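Local atomic coordinates of haloacid dehalogenase domain protein hydrolase (PDB entry 4OVY), a protein that probably acts as a hydrolase, perhaps a phosphatase, of the haloacid dehalogenase superfamily and binds a calcium ion. Residues A[24-28]-A[29-33]; A[120-123]-A[124-128]; A[148-152]-A[153-157]. One frame throughout, in Å; residues are numbered along the deposited sequence. Where two conformers were deposited one is given.

Contact 1 of 3, residues A[24-28]-A[29-33]; sequences TTEGS and PRFVP
The Phe31 ring lies against the backbone of Thr24, Thr25 and Glu26 in a loop built from two consecutive beta turns. A type II turn runs from Thr25 to Ser28, and a type I turn from Ser28 to Phe31. The loop follows helix 11-24 and leads to strand 38-41. Along the Phe31 side chain, CB lies 3.4 Å from Ser28 O. CG is set opposite the backbone N (chi1 179°), which places the ring beside the Thr25 carbonyl. CD1 comes 3.5 Å from Thr25 O, which approaches the ring obliquely. Farther out, CE1 meets Thr24 O at the ring edge, close to the ring plane. The same CE1 is 4.0 Å from Glu26 CG, whose side chain runs alongside the phenyl group. Gly27, with its positive phi of 88°, occupies the third position of the type II turn. That turn is closed by Ser28 N bonding to Thr25 O. Ser28 OG accepts from Arg30 N at 3.2 Å, an ST turn, and is also hydrogen-bonded to Ser22 O at the end of helix 11-24. The closing bond of the second turn runs from Phe31 N to Ser28 O, 3.2 Å long, with 160° at the hydrogen.

Contact 2 of 3, residues A[120-123]-A[124-128]; sequences TEWI and RKARH
Glu121 and Arg124 form a salt bridge one turn apart on the last part of helix 112-125, where the chain leaves the helix at Ala126. The charged contacts lie on one flank. Arg124 grips the carboxylate side-on with two nitrogens, one to each oxygen. NE donates to Glu121 OE2 at 3.0 Å, with that oxygen near the guanidinium plane, but NE meets OE2 from above the carboxylate plane. NH2 reaches Glu121 OE1 at 3.2 Å, on the syn side. The carboxylate and guanidinium planes are 61° apart. Arg124 CG sits between its own N and carbonyl carbon (chi1 71°), and the extended chain beyond it runs beside Glu121. Lys125 NZ stays 4.1 Å from Glu121 OE1, beyond a salt bridge, but its charge is probably felt there. An alanine in place of Glu121 would probably leave the Arg124 guanidinium without its carboxylate mate and freer to turn.

The apolar contact is a CH-pi interaction. Ala126 CB lies over one face of the Trp122 indole, 3.7 Å from the centroid of its six-membered ring. The indole also meets Phe59 edge-to-face, and its NE1 bonds to Asp62 OD2. These two residues join the helix end to helix 55-67. Tyr135 meets the indole as well.

The backbone bonds carry the helix to its finish. Arg124 N donates to Thr120 O, and Lys125 N to Glu121 O. Ala126 N gives a short, straight bond to Trp122 O, 2.8 Å at 163°. A water bridges the last turn and the exit, donating to Ile123 O at 2.6 Å and to Ala126 O at 2.7 Å.

Contact 3 of 3, residues A[148-152]-A[153-157]; sequences AFLRQ and HEFKT
His153 turns its ring back on the helix and donates from ND1 to the backbone oxygen of Phe149, 2.9 Å away. This happens where a Schellman motif ends helix 141-152, before strand 156-161 of the HAD-type core. Phe149 O lies in the imidazole plane and the bond is nearly straight, at 167°. The imidazole also meets the Phe149 ring obliquely, with CE1 of His153 3.3 Å from CE1 of Phe149. Bond and ring contact together probably fix the imidazole's rotation.

Glu154, with positive phi, is the C-prime residue of the motif. Its N bonds to Arg151 O, and Phe155 N bonds to Leu150 O at 3.0 Å. Phe155 then lies against Leu150, whose CD2 stands over the centre of the phenyl face, 4.0 Å from the centroid. Val20 and Val23 of helix 11-24 touch this pair, and Val39 and Phe41 of strand 38-41 touch Leu150.

On another side of the turn, Arg151 bends at chi3 (-67°) to bring its guanidinium to the strand. Its NH2 bonds to Tyr176 O and also, at 3.1 Å, to Thr157 OG1, which lies in the guanidinium plane.

Contacts 1 and 3 are neighbours. They touch where Thr24 CG2 packs against His153 O and the Phe155 ring. Both border helix 11-24: contact 1 continues from its end, and contact 3 packs against its side. Contact 2 lies across the chain's centre from contact 1, about 43 Å between centres, and touches neither. Contacts 1 and 2 are at the surface, while contact 3 is partly buried. Their chemistry differs: contact 1 has turn bonds and one ring against the backbone, contact 2 combines a salt bridge with an aromatic face, and contact 3 joins helix capping to apolar packing. Contacts 2 and 3 both finish a helix, but only contact 3 uses a Schellman motif.

Contact 1 of 3, residues A[24-28]-A[29-33]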
ATOM      1  N   THR A  24       2.510  16.453  18.547  1.00 21.23           N
ATOM      2  CA  THR A  24       3.742  15.705  18.822  1.00 23.64           C
ATOM      3  C   THR A  24       4.359  15.951  20.192  1.00 24.11           C
ATOM      4  O   THR A  24       5.411  15.379  20.500  1.00 27.85           O
ATOM      5  CB  THR A  24       4.816  15.971  17.755  1.00 23.29           C
ATOM      6  OG1 THR A  24       5.232  17.344  17.801  1.00 24.04           O
ATOM      7  CG2 THR A  24       4.281  15.618  16.369  1.00 23.79           C
ATOM      8  N   THR A  25       3.721  16.776  21.011  1.00 23.02           N
ATOM      9  CA  THR A  25       4.237  17.072  22.346  1.00 28.63           C
ATOM     10  C   THR A  25       3.530  16.195  23.376  1.00 28.23           C
ATOM     11  O   THR A  25       2.315  16.303  23.570  1.00 24.62           O
ATOM     12  CB  THR A  25       4.074  18.559  22.725  1.00 30.16           C
ATOM     13  OG1 THR A  25       4.581  19.385  21.671  1.00 29.12           O
ATOM     14  CG2 THR A  25       4.856  18.876  24.010  1.00 32.86           C
ATOM     15  N   GLU A  26       4.300  15.325  24.031  1.00 28.67           N
ATOM     16  CA  GLU A  26       3.754  14.435  25.052  1.00 31.32           C
ATOM     17  C   GLU A  26       2.969  15.256  26.064  1.00 29.82           C
ATOM     18  O   GLU A  26       3.385  16.354  26.436  1.00 31.95           O
ATOM     19  CB  GLU A  26       4.865  13.634  25.740  1.00 37.58           C
ATOM     20  CG  GLU A  26       5.479  12.574  24.833  1.00 43.44           C
ATOM     21  CD  GLU A  26       6.513  11.707  25.529  1.00 55.11           C
ATOM     22  OE1 GLU A  26       6.416  11.516  26.762  1.00 65.50           O
ATOM     23  OE2 GLU A  26       7.424  11.205  24.833  1.00 71.20           O
ATOM     24  N   GLY A  27       1.805  14.743  26.454  1.00 30.56           N
ATOM     25  CA  GLY A  27       0.944  15.410  27.420  1.00 30.51           C
ATOM     26  C   GLY A  27      -0.042  16.398  26.822  1.00 28.39           C
ATOM     27  O   GLY A  27      -0.956  16.845  27.507  1.00 28.49           O
ATOM     28  N   SER A  28       0.148  16.764  25.558  1.00 26.32           N
ATOM     29  CA  SER A  28      -0.807  17.622  24.854  1.00 25.51           C
ATOM     30  C   SER A  28      -2.134  16.901  24.723  1.00 26.15           C
ATOM     31  O   SER A  28      -2.151  15.694  24.487  1.00 28.64           O
ATOM     32  CB  SER A  28      -0.311  17.944  23.443  1.00 25.75           C
ATOM     33  OG  SER A  28      -1.324  18.592  22.685  1.00 26.95           O
ATOM     34  N   PRO A  29      -3.252  17.639  24.821  1.00 27.86           N
ATOM     35  CA  PRO A  29      -4.547  16.983  24.629  1.00 29.44           C
ATOM     36  C   PRO A  29      -4.766  16.422  23.224  1.00 29.04           C
ATOM     37  O   PRO A  29      -5.589  15.523  23.059  1.00 31.01           O
ATOM     38  CB  PRO A  29      -5.563  18.097  24.924  1.00 31.82           C
ATOM     39  CG  PRO A  29      -4.817  19.371  24.727  1.00 32.94           C
ATOM     40  CD  PRO A  29      -3.400  19.075  25.124  1.00 31.74           C
ATOM     41  N   ARG A  30      -4.048  16.963  22.233  0.50 27.67           N
ATOM     42  CA  ARG A  30      -4.143  16.510  20.838  0.50 28.03           C
ATOM     43  C   ARG A  30      -3.021  15.559  20.425  0.50 26.66           C
ATOM     44  O   ARG A  30      -2.866  15.276  19.233  0.50 26.71           O
ATOM     45  CB  ARG A  30      -4.128  17.706  19.879  0.50 27.94           C
ATOM     46  CG  ARG A  30      -5.152  18.786  20.183  0.50 30.75           C
ATOM     47  CD  ARG A  30      -5.539  19.567  18.927  0.50 32.24           C
ATOM     48  NE  ARG A  30      -4.554  20.574  18.536  0.50 29.62           N
ATOM     49  CZ  ARG A  30      -4.701  21.391  17.495  0.50 29.48           C
ATOM     50  NH1 ARG A  30      -3.762  22.283  17.205  0.50 26.86           N
ATOM     51  NH2 ARG A  30      -5.788  21.320  16.739  0.50 30.79           N
ATOM     52  N   PHE A  31      -2.246  15.063  21.389  1.00 24.22           N
ATOM     53  CA  PHE A  31      -1.117  14.192  21.095  1.00 24.50           C
ATOM     54  C   PHE A  31      -1.555  12.992  20.250  1.00 23.39           C
ATOM     55  O   PHE A  31      -2.514  12.310  20.581  1.00 24.06           O
ATOM     56  CB  PHE A  31      -0.452  13.699  22.383  1.00 25.88           C
ATOM     57  CG  PHE A  31       0.709  12.778  22.147  1.00 25.69           C
ATOM     58  CD1 PHE A  31       1.961  13.288  21.849  1.00 25.34           C
ATOM     59  CD2 PHE A  31       0.550  11.405  22.222  1.00 25.63           C
ATOM     60  CE1 PHE A  31       3.036  12.445  21.636  1.00 26.99           C
ATOM     61  CE2 PHE A  31       1.619  10.555  22.006  1.00 26.35           C
ATOM     62  CZ  PHE A  31       2.863  11.074  21.712  1.00 24.34           C
ATOM     63  N   VAL A  32      -0.858  12.783  19.141  1.00 23.52           N
ATOM     64  CA  VAL A  32      -1.077  11.631  18.285  1.00 22.70           C
ATOM     65  C   VAL A  32       0.143  10.728  18.409  1.00 20.95           C
ATOM     66  O   VAL A  32       1.268  11.177  18.172  1.00 23.70           O
ATOM     67  CB  VAL A  32      -1.254  12.077  16.823  1.00 24.10           C
ATOM     68  CG1 VAL A  32      -1.341  10.882  15.888  1.00 25.96           C
ATOM     69  CG2 VAL A  32      -2.490  12.942  16.695  1.00 25.77           C
ATOM     70  N   PRO A  33      -0.069   9.450  18.776  1.00 22.20           N
ATOM     71  CA  PRO A  33       1.036   8.494  18.802  1.00 25.95           C
ATOM     72  C   PRO A  33       1.787   8.482  17.475  1.00 23.25           C
ATOM     73  O   PRO A  33       1.173   8.663  16.428  1.00 21.98           O
ATOM     74  CB  PRO A  33       0.336   7.149  19.038  1.00 28.21           C
ATOM     75  CG  PRO A  33      -0.933   7.504  19.727  1.00 30.76           C
ATOM     76  CD  PRO A  33      -1.349   8.824  19.144  1.00 26.61           C
TER

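Contact 2 of 3, residues A[120-123]-A[124-128]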
ATOM      1  N   THR A 120      12.340   6.897 -16.362  1.00 22.01           N
ATOM      2  CA  THR A 120      13.595   7.459 -15.839  1.00 23.29           C
ATOM      3  C   THR A 120      14.387   8.189 -16.918  1.00 23.31           C
ATOM      4  O   THR A 120      14.908   9.282 -16.694  1.00 25.45           O
ATOM      5  CB  THR A 120      14.446   6.353 -15.201  1.00 25.75           C
ATOM      6  OG1 THR A 120      13.740   5.835 -14.068  1.00 27.51           O
ATOM      7  CG2 THR A 120      15.812   6.884 -14.757  1.00 28.86           C
ATOM      8  N   GLU A 121      14.472   7.585 -18.095  1.00 24.91           N
ATOM      9  CA  GLU A 121      15.147   8.214 -19.208  1.00 25.39           C
ATOM     10  C   GLU A 121      14.415   9.471 -19.675  1.00 23.59           C
ATOM     11  O   GLU A 121      15.047  10.484 -19.942  1.00 26.70           O
ATOM     12  CB  GLU A 121      15.338   7.218 -20.345  1.00 29.91           C
ATOM     13  CG  GLU A 121      16.368   6.151 -20.014  1.00 36.26           C
ATOM     14  CD  GLU A 121      17.744   6.739 -19.751  1.00 43.18           C
ATOM     15  OE1 GLU A 121      18.454   7.050 -20.735  1.00 54.78           O
ATOM     16  OE2 GLU A 121      18.105   6.897 -18.559  1.00 44.59           O
ATOM     17  N   TRP A 122      13.090   9.423 -19.737  1.00 21.55           N
ATOM     18  CA  TRP A 122      12.330  10.598 -20.146  1.00 22.04           C
ATOM     19  C   TRP A 122      12.493  11.744 -19.151  1.00 20.70           C
ATOM     20  O   TRP A 122      12.743  12.881 -19.544  1.00 23.13           O
ATOM     21  CB  TRP A 122      10.843  10.280 -20.303  1.00 21.41           C
ATOM     22  CG  TRP A 122      10.078  11.467 -20.783  1.00 21.72           C
ATOM     23  CD1 TRP A 122       9.912  11.859 -22.079  1.00 22.75           C
ATOM     24  CD2 TRP A 122       9.401  12.440 -19.979  1.00 21.89           C
ATOM     25  NE1 TRP A 122       9.161  13.005 -22.133  1.00 22.86           N
ATOM     26  CE2 TRP A 122       8.842  13.389 -20.858  1.00 22.19           C
ATOM     27  CE3 TRP A 122       9.213  12.604 -18.601  1.00 23.90           C
ATOM     28  CZ2 TRP A 122       8.097  14.479 -20.408  1.00 23.88           C
ATOM     29  CZ3 TRP A 122       8.472  13.697 -18.156  1.00 23.75           C
ATOM     30  CH2 TRP A 122       7.928  14.617 -19.058  1.00 21.75           C
ATOM     31  N   ILE A 123      12.351  11.453 -17.865  1.00 22.77           N
ATOM     32  CA  ILE A 123      12.308  12.530 -16.878  1.00 27.93           C
ATOM     33  C   ILE A 123      13.676  13.187 -16.654  1.00 27.33           C
ATOM     34  O   ILE A 123      13.757  14.285 -16.111  1.00 30.42           O
ATOM     35  CB  ILE A 123      11.654  12.079 -15.548  1.00 31.45           C
ATOM     36  CG1 ILE A 123      10.986  13.281 -14.861  1.00 33.71           C
ATOM     37  CG2 ILE A 123      12.663  11.381 -14.645  1.00 31.08           C
ATOM     38  CD1 ILE A 123       9.744  12.933 -14.083  1.00 33.20           C
ATOM     39  N   ARG A 124      14.750  12.542 -17.089  1.00 26.56           N
ATOM     40  CA  ARG A 124      16.044  13.213 -17.053  1.00 32.78           C
ATOM     41  C   ARG A 124      16.372  13.953 -18.363  1.00 29.66           C
ATOM     42  O   ARG A 124      17.171  14.882 -18.350  1.00 33.83           O
ATOM     43  CB  ARG A 124      17.150  12.249 -16.628  1.00 35.55           C
ATOM     44  CG  ARG A 124      17.515  11.198 -17.644  1.00 39.02           C
ATOM     45  CD  ARG A 124      18.722  10.387 -17.192  1.00 44.64           C
ATOM     46  NE  ARG A 124      19.305   9.663 -18.321  1.00 41.23           N
ATOM     47  CZ  ARG A 124      20.021  10.226 -19.295  1.00 41.75           C
ATOM     48  NH1 ARG A 124      20.279  11.536 -19.294  1.00 50.76           N
ATOM     49  NH2 ARG A 124      20.489   9.474 -20.282  1.00 46.44           N
ATOM     50  N   LYS A 125      15.733  13.585 -19.473  1.00 28.62           N
ATOM     51  CA  LYS A 125      15.994  14.240 -20.769  1.00 29.15           C
ATOM     52  C   LYS A 125      15.033  15.380 -21.092  1.00 28.01           C
ATOM     53  O   LYS A 125      15.417  16.352 -21.754  1.00 26.00           O
ATOM     54  CB  LYS A 125      15.956  13.219 -21.905  1.00 30.72           C
ATOM     55  CG  LYS A 125      17.090  12.217 -21.854  1.00 33.35           C
ATOM     56  CD  LYS A 125      16.989  11.219 -22.991  1.00 38.60           C
ATOM     57  CE  LYS A 125      18.105  10.191 -22.894  1.00 43.65           C
ATOM     58  NZ  LYS A 125      18.237   9.387 -24.137  1.00 48.52           N
ATOM     59  N   ALA A 126      13.784  15.254 -20.651  1.00 26.29           N
ATOM     60  CA  ALA A 126      12.772  16.261 -20.938  1.00 25.33           C
ATOM     61  C   ALA A 126      12.989  17.486 -20.065  1.00 23.92           C
ATOM     62  O   ALA A 126      13.609  17.404 -19.004  1.00 26.81           O
ATOM     63  CB  ALA A 126      11.378  15.696 -20.707  1.00 28.29           C
ATOM     64  N   ARG A 127      12.461  18.620 -20.502  1.00 25.07           N
ATOM     65  CA  ARG A 127      12.560  19.840 -19.707  1.00 25.80           C
ATOM     66  C   ARG A 127      11.305  20.676 -19.803  1.00 24.13           C
ATOM     67  O   ARG A 127      10.577  20.626 -20.798  1.00 24.69           O
ATOM     68  CB  ARG A 127      13.773  20.659 -20.134  1.00 26.65           C
ATOM     69  CG  ARG A 127      13.583  21.463 -21.404  1.00 27.62           C
ATOM     70  CD  ARG A 127      14.846  22.234 -21.718  1.00 29.20           C
ATOM     71  NE  ARG A 127      14.703  23.101 -22.879  1.00 30.84           N
ATOM     72  CZ  ARG A 127      15.634  23.969 -23.278  1.00 34.66           C
ATOM     73  NH1 ARG A 127      16.779  24.092 -22.606  1.00 33.99           N
ATOM     74  NH2 ARG A 127      15.424  24.718 -24.356  1.00 36.03           N
ATOM     75  N   HIS A 128      11.062  21.456 -18.761  1.00 22.75           N
ATOM     76  CA  HIS A 128       9.909  22.316 -18.727  1.00 22.44           C
ATOM     77  C   HIS A 128      10.089  23.394 -19.804  1.00 23.96           C
ATOM     78  O   HIS A 128      11.181  23.968 -19.927  1.00 25.93           O
ATOM     79  CB  HIS A 128       9.752  22.933 -17.336  1.00 21.39           C
ATOM     80  CG  HIS A 128       8.405  23.525 -17.103  1.00 21.46           C
ATOM     81  ND1 HIS A 128       8.028  24.729 -17.647  1.00 21.44           N
ATOM     82  CD2 HIS A 128       7.333  23.069 -16.414  1.00 21.98           C
ATOM     83  CE1 HIS A 128       6.783  25.001 -17.296  1.00 22.36           C
ATOM     84  NE2 HIS A 128       6.337  24.005 -16.552  1.00 23.62           N
TER
HETATM   85  O   HOH W   1      12.285  16.320 -16.866  1.00 24.78           O

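Contact 3 of 3, residues A[148-152]-A[153-157]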
ATOM      1  N   ALA A 148      10.380  17.619   5.074  1.00 19.16           N
ATOM      2  CA  ALA A 148      11.475  17.354   6.013  1.00 23.16           C
ATOM      3  C   ALA A 148      11.066  17.638   7.460  1.00 21.95           C
ATOM      4  O   ALA A 148      11.371  16.863   8.366  1.00 22.16           O
ATOM      5  CB  ALA A 148      12.706  18.184   5.648  1.00 25.52           C
ATOM      6  N   PHE A 149      10.376  18.758   7.658  1.00 22.86           N
ATOM      7  CA  PHE A 149       9.910  19.183   8.974  1.00 23.25           C
ATOM      8  C   PHE A 149       8.986  18.126   9.584  1.00 21.82           C
ATOM      9  O   PHE A 149       9.124  17.752  10.745  1.00 21.17           O
ATOM     10  CB  PHE A 149       9.182  20.524   8.847  1.00 23.91           C
ATOM     11  CG  PHE A 149       8.561  21.016  10.127  1.00 25.22           C
ATOM     12  CD1 PHE A 149       9.358  21.439  11.186  1.00 26.87           C
ATOM     13  CD2 PHE A 149       7.183  21.094  10.261  1.00 25.02           C
ATOM     14  CE1 PHE A 149       8.788  21.911  12.362  1.00 29.33           C
ATOM     15  CE2 PHE A 149       6.607  21.560  11.441  1.00 27.21           C
ATOM     16  CZ  PHE A 149       7.412  21.969  12.493  1.00 26.73           C
ATOM     17  N   LEU A 150       8.042  17.648   8.787  1.00 21.60           N
ATOM     18  CA  LEU A 150       7.111  16.618   9.244  1.00 21.54           C
ATOM     19  C   LEU A 150       7.832  15.309   9.568  1.00 19.26           C
ATOM     20  O   LEU A 150       7.568  14.683  10.596  1.00 18.95           O
ATOM     21  CB  LEU A 150       6.016  16.397   8.199  1.00 21.04           C
ATOM     22  CG  LEU A 150       5.081  17.600   8.017  1.00 22.22           C
ATOM     23  CD1 LEU A 150       4.251  17.466   6.751  1.00 21.67           C
ATOM     24  CD2 LEU A 150       4.183  17.791   9.234  1.00 23.91           C
ATOM     25  N   ARG A 151       8.755  14.897   8.708  1.00 20.86           N
ATOM     26  CA  ARG A 151       9.515  13.670   8.965  1.00 22.35           C
ATOM     27  C   ARG A 151      10.404  13.801  10.210  1.00 22.96           C
ATOM     28  O   ARG A 151      10.552  12.848  10.966  1.00 21.15           O
ATOM     29  CB  ARG A 151      10.303  13.241   7.727  1.00 24.20           C
ATOM     30  CG  ARG A 151       9.390  12.717   6.618  1.00 24.87           C
ATOM     31  CD  ARG A 151      10.167  12.012   5.515  1.00 27.55           C
ATOM     32  NE  ARG A 151      11.024  12.930   4.771  1.00 27.76           N
ATOM     33  CZ  ARG A 151      10.785  13.414   3.546  1.00 25.60           C
ATOM     34  NH1 ARG A 151      11.659  14.244   3.005  1.00 24.82           N
ATOM     35  NH2 ARG A 151       9.692  13.092   2.852  1.00 22.24           N
ATOM     36  N   GLN A 152      10.952  14.987  10.446  1.00 25.22           N
ATOM     37  CA  GLN A 152      11.708  15.254  11.682  1.00 26.59           C
ATOM     38  C   GLN A 152      10.852  15.068  12.934  1.00 25.08           C
ATOM     39  O   GLN A 152      11.372  14.729  13.990  1.00 25.61           O
ATOM     40  CB  GLN A 152      12.311  16.659  11.659  1.00 30.84           C
ATOM     41  CG  GLN A 152      13.501  16.801  10.716  1.00 37.60           C
ATOM     42  CD  GLN A 152      13.835  18.253  10.389  1.00 47.39           C
ATOM     43  OE1 GLN A 152      13.371  19.184  11.056  1.00 53.12           O
ATOM     44  NE2 GLN A 152      14.646  18.451   9.355  1.00 51.99           N
ATOM     45  N   HIS A 153       9.541  15.275  12.809  1.00 22.52           N
ATOM     46  CA  HIS A 153       8.605  15.071  13.906  1.00 24.66           C
ATOM     47  C   HIS A 153       7.870  13.732  13.823  1.00 22.95           C
ATOM     48  O   HIS A 153       6.800  13.561  14.415  1.00 21.33           O
ATOM     49  CB  HIS A 153       7.634  16.251  13.971  1.00 24.68           C
ATOM     50  CG  HIS A 153       8.291  17.515  14.415  1.00 28.49           C
ATOM     51  ND1 HIS A 153       9.061  18.287  13.573  1.00 29.35           N
ATOM     52  CD2 HIS A 153       8.336  18.116  15.626  1.00 30.27           C
ATOM     53  CE1 HIS A 153       9.533  19.324  14.243  1.00 31.67           C
ATOM     54  NE2 HIS A 153       9.105  19.244  15.489  1.00 33.99           N
ATOM     55  N   GLU A 154       8.481  12.792  13.098  1.00 21.91           N
ATOM     56  CA  GLU A 154       8.060  11.390  13.034  1.00 23.96           C
ATOM     57  C   GLU A 154       6.721  11.174  12.321  1.00 21.97           C
ATOM     58  O   GLU A 154       6.037  10.198  12.590  1.00 22.96           O
ATOM     59  CB  GLU A 154       8.089  10.741  14.428  1.00 26.62           C
ATOM     60  CG  GLU A 154       9.445  10.884  15.129  1.00 31.07           C
ATOM     61  CD  GLU A 154       9.593   9.975  16.344  1.00 36.86           C
ATOM     62  OE1 GLU A 154       9.814   8.757  16.164  1.00 42.39           O
ATOM     63  OE2 GLU A 154       9.503  10.479  17.487  1.00 44.88           O
ATOM     64  N   PHE A 155       6.368  12.065  11.396  1.00 21.22           N
ATOM     65  CA  PHE A 155       5.258  11.803  10.467  1.00 22.04           C
ATOM     66  C   PHE A 155       5.748  10.920   9.339  1.00 21.49           C
ATOM     67  O   PHE A 155       6.903  11.027   8.937  1.00 20.70           O
ATOM     68  CB  PHE A 155       4.734  13.085   9.812  1.00 23.30           C
ATOM     69  CG  PHE A 155       3.853  13.914  10.690  1.00 23.96           C
ATOM     70  CD1 PHE A 155       4.378  14.615  11.761  1.00 23.22           C
ATOM     71  CD2 PHE A 155       2.493  14.026  10.421  1.00 23.94           C
ATOM     72  CE1 PHE A 155       3.566  15.392  12.565  1.00 23.76           C
ATOM     73  CE2 PHE A 155       1.674  14.807  11.223  1.00 25.49           C
ATOM     74  CZ  PHE A 155       2.210  15.483  12.298  1.00 24.80           C
ATOM     75  N   LYS A 156       4.867  10.066   8.822  1.00 22.22           N
ATOM     76  CA  LYS A 156       5.100   9.351   7.566  1.00 21.19           C
ATOM     77  C   LYS A 156       4.393  10.108   6.457  1.00 18.93           C
ATOM     78  O   LYS A 156       3.169  10.267   6.489  1.00 18.15           O
ATOM     79  CB  LYS A 156       4.557   7.920   7.611  1.00 24.88           C
ATOM     80  CG  LYS A 156       5.316   7.000   8.544  1.00 30.79           C
ATOM     81  CD  LYS A 156       4.718   5.599   8.596  1.00 34.50           C
ATOM     82  CE  LYS A 156       5.240   4.683   7.502  1.00 34.04           C
ATOM     83  NZ  LYS A 156       5.183   3.245   7.919  1.00 29.87           N
ATOM     84  N   THR A 157       5.168  10.545   5.472  1.00 16.35           N
ATOM     85  CA  THR A 157       4.680  11.386   4.390  1.00 17.99           C
ATOM     86  C   THR A 157       4.339  10.511   3.187  1.00 18.46           C
ATOM     87  O   THR A 157       5.211   9.828   2.660  1.00 19.10           O
ATOM     88  CB  THR A 157       5.743  12.420   3.962  1.00 18.76           C
ATOM     89  OG1 THR A 157       6.970  11.746   3.642  1.00 20.17           O
ATOM     90  CG2 THR A 157       6.003  13.432   5.079  1.00 19.20           C
TER